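Local coordinates for probable dehydrogenase (Bordetella bronchiseptica, PDB 3MOI), which probably acts as an NAD(P)-dependent oxidoreductase of the GFO/IDH/MocA family, its substrate being unknown, at residues A[36-39]-A[40-43]; A[344-347]-A[348-351]; A[358-361]-A[362-366]. All coordinates share one frame; numbering follows the deposited sequence.

Contact 1. Residues A[36-39]-A[40-43]; sequences PNED and VRER
R41 folds back over E38 at the start of helix 38-48, the helix of a beta-alpha-beta unit of the Rossmann fold, with N37 at its N-cap. The backbone makes the firm part of the contact: R41 N donates to N37 O over 3.1 Å, nearly straight. E42 N follows in the same way to E38 O. Packed against this first turn is the arginine chain. Its CG runs anti to the backbone N, chi1 -177°, and a bend at chi3 turns the guanidinium back so that one face lies over E38 CA, 3.4 Å from R41 CZ. A long, thin side chain suits the place, because it can lie along the turn and still offer N-H groups to the loop before it: R41 NH2 makes a weak bond to P36 O, and R41 NE another weak one to D35 O. Beside them V40, compact and apolar, packs its CG2 by the N37 side chain and also touches L10.

The outer side is looser. E38 and E42 run side by side on the exposed surface, E38 OE2 and E42 OE1 4.0 Å apart, so the two carboxylates probably repel mildly, an effect that the R41 guanidinium, with NH1 5.0 Å from E38 OE2, may ease. One residue further along, and so on another side of the helix, oppositely charged D39 and R43 meet in an i to i+4 salt bridge, while R43 NH1 turns to F280 O. The bridging nitrogen, R43 NH2, lies 3.1 Å from D39 OD2 and approaches it from above the carboxylate plane.

Contact 2. Residues A[344-347]-A[348-351]; sequences TIDE and LRDA
R349 reaches back one turn to D346 on helix 340-352, and its side chain is best followed outward from the backbone. CB rests on carbonyl oxygens of the preceding turn, 3.7 Å from D346 O. From there the chain starts anti to its own nitrogen (chi1 180°), then kinks at chi2 and again at chi3 (-51°), which brings it back alongside D346. NE is engaged by D27, in a salt bridge to OD2. CZ comes to 3.9 Å from D346 CA, which lies over one face of the guanidinium. At the tip the two terminal nitrogens part: R349 NH2 goes to D346 OD1 in a salt bridge whose modelled length is doubtful at this resolution, and R349 NH1 to D350 OD1 at 2.9 Å. D350 OD1 lies close to the guanidinium plane, yet is itself met from above its carboxylate.

Beneath this network runs the ordinary helical backbone, with R349 N to I345 O and D350 N to D346 O both good bonds. On the buried side, I345 packs on M18 and M22 of helix 12-24, and T344 and L348 meet I92 of strand 90-93, so the helix lies against the Rossmann domain.

An arginine suits this place because its flat cation can serve three carboxylates at once. D346 is held from other directions too, its OD1 by H25 NE2 and its OD2 by R336 N; so many donors would probably favour the ionised form and limit its rotation.

Contact 3. Residues A[358-361]-A[362-366]; sequences ALRD and ARWGK
W364 lies alongside R360, the two side chains running the same way just where helix 362-381 begins. The indole presents a face to the arginine's aliphatic part: R360 CG sits 3.8 Å from the centroid of the five-membered ring, a CH-pi contact 20° off the ring normal. Beyond it the guanidinium turns 55° from the ring plane. Arginine suits the spot because its methylenes can pack on the indole while its tip remains polar, bound to E347 and S125. L359 meets the indole at its six-membered ring, with CD1 3.6 Å from W364 CZ3, apolar against apolar.

D361 sets the helix end. Its CG stands between the backbone N and the carbonyl carbon (chi1 75°), which swings OD1 back to accept from W364 N at 3.0 Å; this is the N-cap bond, for which a short acid is well suited. G365 N donates to D361 O at 3.1 Å, the first i to i+4 bond of the helix.

Around this corner, W364 faces helix 179-190 through a cation-pi contact with K187, A362 and R363 rest on I108 of helix 101-114, and R360 is tied by backbone hydrogen bonding to V120 on strand 118-120.

In the fold
Along the chain the three contacts come in order, each closing before the next opens. Contact 1 stands apart on the surface, at the start of helix 38-48 beside the parallel Rossmann sheet, its centre about 28 Å from that of contact 2 and about 31 Å from that of contact 3. Contacts 2 and 3, with centres about 13 Å apart, belong to successive helices, 340-352 and 362-381, and touch directly: E347 OE2 makes a salt bridge to R360 NH1. Although late in sequence, both helices pack on Rossmann elements, helix 340-352 on strands 90-93 and 118-120 and helix 362-381 on helix 101-114, so that the end of the chain packs back on the probable nucleotide-binding domain.

Contact 1. Residues A[36-39]-A[40-43]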
ATOM      1  N   PRO A  36     -41.100  -0.041  -3.827  1.00 42.86           N
ATOM      2  CA  PRO A  36     -42.113  -0.992  -3.364  1.00 42.84           C
ATOM      3  C   PRO A  36     -42.743  -0.620  -2.021  1.00 42.93           C
ATOM      4  O   PRO A  36     -43.860  -1.037  -1.732  1.00 41.19           O
ATOM      5  CB  PRO A  36     -41.335  -2.286  -3.184  1.00 42.87           C
ATOM      6  CG  PRO A  36     -40.064  -2.101  -4.045  1.00 44.89           C
ATOM      7  CD  PRO A  36     -39.764  -0.654  -3.959  1.00 43.70           C
ATOM      8  N   ASN A  37     -42.030   0.149  -1.216  1.00 43.28           N
ATOM      9  CA  ASN A  37     -42.516   0.486   0.096  1.00 43.86           C
ATOM     10  C   ASN A  37     -43.439   1.709   0.094  1.00 44.14           C
ATOM     11  O   ASN A  37     -43.002   2.854  -0.030  1.00 43.78           O
ATOM     12  CB  ASN A  37     -41.338   0.719   1.026  1.00 44.26           C
ATOM     13  CG  ASN A  37     -41.771   0.854   2.453  1.00 43.64           C
ATOM     14  OD1 ASN A  37     -41.256   0.201   3.327  1.00 44.64           O
ATOM     15  ND2 ASN A  37     -42.734   1.682   2.680  1.00 43.23           N
ATOM     16  N   GLU A  38     -44.722   1.451   0.258  1.00 44.78           N
ATOM     17  CA  GLU A  38     -45.727   2.504   0.265  1.00 45.62           C
ATOM     18  C   GLU A  38     -45.358   3.601   1.260  1.00 45.49           C
ATOM     19  O   GLU A  38     -45.406   4.780   0.994  1.00 45.27           O
ATOM     20  CB  GLU A  38     -47.068   1.887   0.603  1.00 45.67           C
ATOM     21  CG  GLU A  38     -48.155   2.892   0.780  1.00 49.05           C
ATOM     22  CD  GLU A  38     -49.535   2.252   0.889  1.00 53.30           C
ATOM     23  OE1 GLU A  38     -49.671   1.179   1.551  1.00 56.46           O
ATOM     24  OE2 GLU A  38     -50.478   2.833   0.313  1.00 53.52           O
ATOM     25  N   ASP A  39     -44.947   3.190   2.423  1.00 45.89           N
ATOM     26  CA  ASP A  39     -44.580   4.145   3.430  1.00 46.27           C
ATOM     27  C   ASP A  39     -43.532   5.171   2.972  1.00 45.13           C
ATOM     28  O   ASP A  39     -43.794   6.345   2.927  1.00 45.08           O
ATOM     29  CB  ASP A  39     -44.130   3.395   4.680  1.00 46.38           C
ATOM     30  CG  ASP A  39     -44.032   4.290   5.862  1.00 49.35           C
ATOM     31  OD1 ASP A  39     -44.996   5.052   6.104  1.00 51.83           O
ATOM     32  OD2 ASP A  39     -42.984   4.228   6.550  1.00 55.78           O
ATOM     33  N   VAL A  40     -42.352   4.710   2.618  1.00 44.97           N
ATOM     34  CA  VAL A  40     -41.235   5.580   2.179  1.00 44.71           C
ATOM     35  C   VAL A  40     -41.519   6.442   0.940  1.00 44.74           C
ATOM     36  O   VAL A  40     -41.158   7.616   0.856  1.00 44.23           O
ATOM     37  CB  VAL A  40     -40.033   4.688   1.843  1.00 44.62           C
ATOM     38  CG1 VAL A  40     -38.873   5.485   1.332  1.00 41.78           C
ATOM     39  CG2 VAL A  40     -39.667   3.899   3.091  1.00 45.14           C
ATOM     40  N   ARG A  41     -42.144   5.802  -0.024  1.00 44.66           N
ATOM     41  CA  ARG A  41     -42.547   6.412  -1.269  1.00 44.89           C
ATOM     42  C   ARG A  41     -43.354   7.688  -1.015  1.00 45.72           C
ATOM     43  O   ARG A  41     -43.096   8.737  -1.608  1.00 45.72           O
ATOM     44  CB  ARG A  41     -43.395   5.366  -1.957  1.00 44.38           C
ATOM     45  CG  ARG A  41     -43.877   5.667  -3.241  1.00 42.42           C
ATOM     46  CD  ARG A  41     -45.070   4.779  -3.570  1.00 43.47           C
ATOM     47  NE  ARG A  41     -44.906   3.395  -3.145  1.00 45.97           N
ATOM     48  CZ  ARG A  41     -45.880   2.482  -3.108  1.00 45.39           C
ATOM     49  NH1 ARG A  41     -47.125   2.760  -3.462  1.00 37.70           N
ATOM     50  NH2 ARG A  41     -45.576   1.258  -2.693  1.00 48.67           N
ATOM     51  N   GLU A  42     -44.323   7.580  -0.114  1.00 46.32           N
ATOM     52  CA  GLU A  42     -45.337   8.631   0.114  1.00 47.01           C
ATOM     53  C   GLU A  42     -44.674   9.824   0.793  1.00 45.75           C
ATOM     54  O   GLU A  42     -44.820  10.970   0.388  1.00 44.23           O
ATOM     55  CB  GLU A  42     -46.448   8.077   1.015  1.00 47.73           C
ATOM     56  CG  GLU A  42     -47.838   8.606   0.705  1.00 53.89           C
ATOM     57  CD  GLU A  42     -48.679   7.640  -0.175  1.00 60.03           C
ATOM     58  OE1 GLU A  42     -49.075   6.548   0.365  1.00 63.89           O
ATOM     59  OE2 GLU A  42     -48.939   7.991  -1.370  1.00 59.59           O
ATOM     60  N   ARG A  43     -43.894   9.508   1.820  1.00 45.56           N
ATOM     61  CA  ARG A  43     -43.093  10.491   2.552  1.00 45.18           C
ATOM     62  C   ARG A  43     -42.217  11.239   1.537  1.00 44.21           C
ATOM     63  O   ARG A  43     -42.235  12.480   1.460  1.00 43.74           O
ATOM     64  CB  ARG A  43     -42.295   9.777   3.645  1.00 45.44           C
ATOM     65  CG  ARG A  43     -42.211  10.512   4.994  1.00 47.69           C
ATOM     66  CD  ARG A  43     -42.561   9.616   6.257  1.00 49.32           C
ATOM     67  NE  ARG A  43     -42.227   8.177   6.163  1.00 51.30           N
ATOM     68  CZ  ARG A  43     -40.981   7.670   6.058  1.00 52.84           C
ATOM     69  NH1 ARG A  43     -39.901   8.469   5.986  1.00 51.92           N
ATOM     70  NH2 ARG A  43     -40.805   6.343   5.991  1.00 51.89           N
TER

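Contact 2. Residues A[344-347]-A[348-351]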
ATOM      1  N   THR A 344     -21.614  12.330 -11.615  1.00 35.45           N
ATOM      2  CA  THR A 344     -22.320  11.256 -12.254  1.00 34.79           C
ATOM      3  C   THR A 344     -23.370  11.859 -13.245  1.00 34.96           C
ATOM      4  O   THR A 344     -23.449  11.451 -14.410  1.00 36.24           O
ATOM      5  CB  THR A 344     -23.061  10.361 -11.238  1.00 35.12           C
ATOM      6  OG1 THR A 344     -22.203   9.945 -10.189  1.00 31.81           O
ATOM      7  CG2 THR A 344     -23.632   9.157 -11.911  1.00 35.25           C
ATOM      8  N   ILE A 345     -24.150  12.840 -12.798  1.00 33.07           N
ATOM      9  CA  ILE A 345     -25.140  13.449 -13.658  1.00 32.61           C
ATOM     10  C   ILE A 345     -24.490  14.083 -14.873  1.00 33.49           C
ATOM     11  O   ILE A 345     -24.958  13.908 -15.994  1.00 34.80           O
ATOM     12  CB  ILE A 345     -25.956  14.513 -12.892  1.00 33.27           C
ATOM     13  CG1 ILE A 345     -26.760  13.843 -11.765  1.00 32.52           C
ATOM     14  CG2 ILE A 345     -26.793  15.338 -13.834  1.00 29.51           C
ATOM     15  CD1 ILE A 345     -27.480  14.798 -10.895  1.00 31.66           C
ATOM     16  N   ASP A 346     -23.392  14.805 -14.673  1.00 33.78           N
ATOM     17  CA  ASP A 346     -22.704  15.448 -15.794  1.00 34.16           C
ATOM     18  C   ASP A 346     -22.299  14.429 -16.868  1.00 34.08           C
ATOM     19  O   ASP A 346     -22.431  14.697 -18.072  1.00 34.08           O
ATOM     20  CB  ASP A 346     -21.450  16.214 -15.342  1.00 33.89           C
ATOM     21  CG  ASP A 346     -21.755  17.336 -14.331  1.00 36.25           C
ATOM     22  OD1 ASP A 346     -22.941  17.762 -14.183  1.00 33.92           O
ATOM     23  OD2 ASP A 346     -20.780  17.801 -13.677  1.00 40.60           O
ATOM     24  N   GLU A 347     -21.827  13.253 -16.448  1.00 33.76           N
ATOM     25  CA  GLU A 347     -21.407  12.284 -17.431  1.00 33.50           C
ATOM     26  C   GLU A 347     -22.599  11.895 -18.306  1.00 33.15           C
ATOM     27  O   GLU A 347     -22.479  11.885 -19.495  1.00 33.68           O
ATOM     28  CB  GLU A 347     -20.781  11.083 -16.779  1.00 33.25           C
ATOM     29  CG  GLU A 347     -20.142  10.232 -17.763  1.00 32.67           C
ATOM     30  CD  GLU A 347     -19.517   8.987 -17.170  1.00 35.32           C
ATOM     31  OE1 GLU A 347     -19.023   8.152 -17.991  1.00 36.46           O
ATOM     32  OE2 GLU A 347     -19.503   8.842 -15.914  1.00 33.13           O
ATOM     33  N   LEU A 348     -23.771  11.673 -17.738  1.00 32.91           N
ATOM     34  CA  LEU A 348     -24.943  11.392 -18.601  1.00 33.50           C
ATOM     35  C   LEU A 348     -25.351  12.560 -19.508  1.00 33.21           C
ATOM     36  O   LEU A 348     -25.566  12.363 -20.728  1.00 32.67           O
ATOM     37  CB  LEU A 348     -26.153  11.051 -17.776  1.00 33.15           C
ATOM     38  CG  LEU A 348     -27.040   9.867 -18.047  1.00 32.73           C
ATOM     39  CD1 LEU A 348     -28.478  10.333 -17.794  1.00 25.24           C
ATOM     40  CD2 LEU A 348     -26.840   9.157 -19.319  1.00 27.14           C
ATOM     41  N   ARG A 349     -25.451  13.762 -18.916  1.00 33.45           N
ATOM     42  CA  ARG A 349     -25.854  14.967 -19.678  1.00 33.75           C
ATOM     43  C   ARG A 349     -24.991  15.081 -20.884  1.00 32.78           C
ATOM     44  O   ARG A 349     -25.478  15.245 -21.985  1.00 33.20           O
ATOM     45  CB  ARG A 349     -25.737  16.257 -18.854  1.00 34.20           C
ATOM     46  CG  ARG A 349     -26.164  17.564 -19.667  1.00 36.99           C
ATOM     47  CD  ARG A 349     -25.047  18.758 -19.622  1.00 42.10           C
ATOM     48  NE  ARG A 349     -24.700  18.987 -18.211  1.00 43.41           N
ATOM     49  CZ  ARG A 349     -23.514  18.805 -17.629  1.00 41.25           C
ATOM     50  NH1 ARG A 349     -22.408  18.482 -18.300  1.00 41.28           N
ATOM     51  NH2 ARG A 349     -23.443  19.000 -16.332  1.00 42.57           N
ATOM     52  N   ASP A 350     -23.701  14.996 -20.647  1.00 32.72           N
ATOM     53  CA  ASP A 350     -22.722  15.073 -21.686  1.00 33.61           C
ATOM     54  C   ASP A 350     -22.938  14.057 -22.777  1.00 33.42           C
ATOM     55  O   ASP A 350     -22.782  14.366 -23.960  1.00 34.15           O
ATOM     56  CB  ASP A 350     -21.310  14.904 -21.104  1.00 34.31           C
ATOM     57  CG  ASP A 350     -20.728  16.216 -20.542  1.00 36.23           C
ATOM     58  OD1 ASP A 350     -21.351  17.274 -20.701  1.00 40.07           O
ATOM     59  OD2 ASP A 350     -19.632  16.180 -19.937  1.00 42.75           O
ATOM     60  N   ALA A 351     -23.325  12.848 -22.391  1.00 32.99           N
ATOM     61  CA  ALA A 351     -23.610  11.810 -23.338  1.00 31.95           C
ATOM     62  C   ALA A 351     -24.859  12.108 -24.147  1.00 31.84           C
ATOM     63  O   ALA A 351     -24.879  11.994 -25.372  1.00 30.21           O
ATOM     64  CB  ALA A 351     -23.733  10.528 -22.600  1.00 32.55           C
TER

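Contact 3. Residues A[358-361]-A[362-366]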
ATOM      1  N   ALA A 358     -20.547   8.303 -22.849  1.00 33.86           N
ATOM      2  CA  ALA A 358     -20.248   7.898 -21.492  1.00 34.00           C
ATOM      3  C   ALA A 358     -18.982   6.999 -21.432  1.00 34.38           C
ATOM      4  O   ALA A 358     -18.802   6.153 -22.251  1.00 35.92           O
ATOM      5  CB  ALA A 358     -21.415   7.174 -20.965  1.00 33.16           C
ATOM      6  N   LEU A 359     -18.109   7.196 -20.463  1.00 34.04           N
ATOM      7  CA  LEU A 359     -16.983   6.286 -20.196  1.00 32.77           C
ATOM      8  C   LEU A 359     -17.462   5.019 -19.459  1.00 32.83           C
ATOM      9  O   LEU A 359     -17.100   3.901 -19.841  1.00 32.38           O
ATOM     10  CB  LEU A 359     -15.981   6.993 -19.322  1.00 31.43           C
ATOM     11  CG  LEU A 359     -14.708   6.237 -18.909  1.00 34.30           C
ATOM     12  CD1 LEU A 359     -13.804   5.706 -20.089  1.00 26.07           C
ATOM     13  CD2 LEU A 359     -13.927   7.157 -17.892  1.00 31.77           C
ATOM     14  N   ARG A 360     -18.237   5.214 -18.386  1.00 31.82           N
ATOM     15  CA  ARG A 360     -18.677   4.135 -17.568  1.00 31.96           C
ATOM     16  C   ARG A 360     -20.010   3.530 -18.050  1.00 31.56           C
ATOM     17  O   ARG A 360     -21.068   3.568 -17.370  1.00 29.65           O
ATOM     18  CB  ARG A 360     -18.779   4.585 -16.128  1.00 33.11           C
ATOM     19  CG  ARG A 360     -17.443   5.132 -15.570  1.00 35.89           C
ATOM     20  CD  ARG A 360     -17.599   5.847 -14.246  1.00 39.08           C
ATOM     21  NE  ARG A 360     -16.373   6.597 -13.961  1.00 44.94           N
ATOM     22  CZ  ARG A 360     -15.989   7.731 -14.559  1.00 45.41           C
ATOM     23  NH1 ARG A 360     -16.746   8.342 -15.468  1.00 46.53           N
ATOM     24  NH2 ARG A 360     -14.841   8.274 -14.213  1.00 46.73           N
ATOM     25  N   ASP A 361     -19.946   2.926 -19.224  1.00 30.80           N
ATOM     26  CA  ASP A 361     -21.151   2.409 -19.813  1.00 31.20           C
ATOM     27  C   ASP A 361     -21.384   0.970 -19.307  1.00 30.07           C
ATOM     28  O   ASP A 361     -20.772   0.505 -18.345  1.00 29.45           O
ATOM     29  CB  ASP A 361     -21.028   2.471 -21.330  1.00 31.32           C
ATOM     30  CG  ASP A 361     -20.127   1.393 -21.868  1.00 35.44           C
ATOM     31  OD1 ASP A 361     -19.131   1.027 -21.182  1.00 33.37           O
ATOM     32  OD2 ASP A 361     -20.469   0.863 -22.964  1.00 45.79           O
ATOM     33  N   ALA A 362     -22.288   0.260 -19.953  1.00 30.30           N
ATOM     34  CA  ALA A 362     -22.636  -1.098 -19.469  1.00 29.82           C
ATOM     35  C   ALA A 362     -21.426  -2.030 -19.658  1.00 29.61           C
ATOM     36  O   ALA A 362     -21.183  -2.851 -18.779  1.00 30.30           O
ATOM     37  CB  ALA A 362     -23.863  -1.607 -20.097  1.00 27.32           C
ATOM     38  N   ARG A 363     -20.627  -1.842 -20.731  1.00 28.92           N
ATOM     39  CA  ARG A 363     -19.471  -2.695 -20.963  1.00 27.89           C
ATOM     40  C   ARG A 363     -18.392  -2.444 -19.944  1.00 28.31           C
ATOM     41  O   ARG A 363     -17.671  -3.330 -19.620  1.00 30.16           O
ATOM     42  CB  ARG A 363     -18.912  -2.523 -22.358  1.00 26.77           C
ATOM     43  CG  ARG A 363     -19.704  -3.271 -23.421  1.00 30.24           C
ATOM     44  CD  ARG A 363     -19.570  -2.623 -24.800  1.00 31.26           C
ATOM     45  NE  ARG A 363     -20.493  -3.211 -25.741  1.00 29.90           N
ATOM     46  CZ  ARG A 363     -20.294  -4.373 -26.384  1.00 30.79           C
ATOM     47  NH1 ARG A 363     -19.193  -5.054 -26.207  1.00 29.25           N
ATOM     48  NH2 ARG A 363     -21.217  -4.837 -27.225  1.00 26.71           N
ATOM     49  N   TRP A 364     -18.293  -1.239 -19.423  1.00 28.36           N
ATOM     50  CA  TRP A 364     -17.302  -0.925 -18.461  1.00 28.13           C
ATOM     51  C   TRP A 364     -17.710  -1.589 -17.183  1.00 28.54           C
ATOM     52  O   TRP A 364     -16.903  -2.161 -16.491  1.00 29.36           O
ATOM     53  CB  TRP A 364     -17.241   0.575 -18.329  1.00 28.39           C
ATOM     54  CG  TRP A 364     -16.599   1.125 -17.106  1.00 31.32           C
ATOM     55  CD1 TRP A 364     -17.097   1.111 -15.829  1.00 32.07           C
ATOM     56  CD2 TRP A 364     -15.422   1.912 -17.060  1.00 34.39           C
ATOM     57  NE1 TRP A 364     -16.227   1.748 -14.970  1.00 34.65           N
ATOM     58  CE2 TRP A 364     -15.199   2.262 -15.712  1.00 35.94           C
ATOM     59  CE3 TRP A 364     -14.508   2.336 -18.023  1.00 36.52           C
ATOM     60  CZ2 TRP A 364     -14.142   3.039 -15.331  1.00 36.25           C
ATOM     61  CZ3 TRP A 364     -13.471   3.081 -17.643  1.00 34.65           C
ATOM     62  CH2 TRP A 364     -13.272   3.425 -16.312  1.00 35.76           C
ATOM     63  N   GLY A 365     -18.982  -1.501 -16.859  1.00 28.76           N
ATOM     64  CA  GLY A 365     -19.567  -2.227 -15.720  1.00 28.64           C
ATOM     65  C   GLY A 365     -19.310  -3.734 -15.747  1.00 28.94           C
ATOM     66  O   GLY A 365     -18.776  -4.300 -14.748  1.00 27.83           O
ATOM     67  N   LYS A 366     -19.610  -4.380 -16.885  1.00 28.53           N
ATOM     68  CA  LYS A 366     -19.368  -5.840 -16.971  1.00 29.12           C
ATOM     69  C   LYS A 366     -17.914  -6.119 -16.701  1.00 28.76           C
ATOM     70  O   LYS A 366     -17.580  -7.044 -15.943  1.00 29.44           O
ATOM     71  CB  LYS A 366     -19.752  -6.456 -18.325  1.00 29.29           C
ATOM     72  CG  LYS A 366     -19.471  -7.963 -18.431  1.00 29.05           C
ATOM     73  CD  LYS A 366     -19.867  -8.541 -19.791  1.00 29.31           C
ATOM     74  CE  LYS A 366     -19.811 -10.080 -19.781  1.00 31.15           C
ATOM     75  NZ  LYS A 366     -20.165 -10.654 -21.151  1.00 30.60           N
TER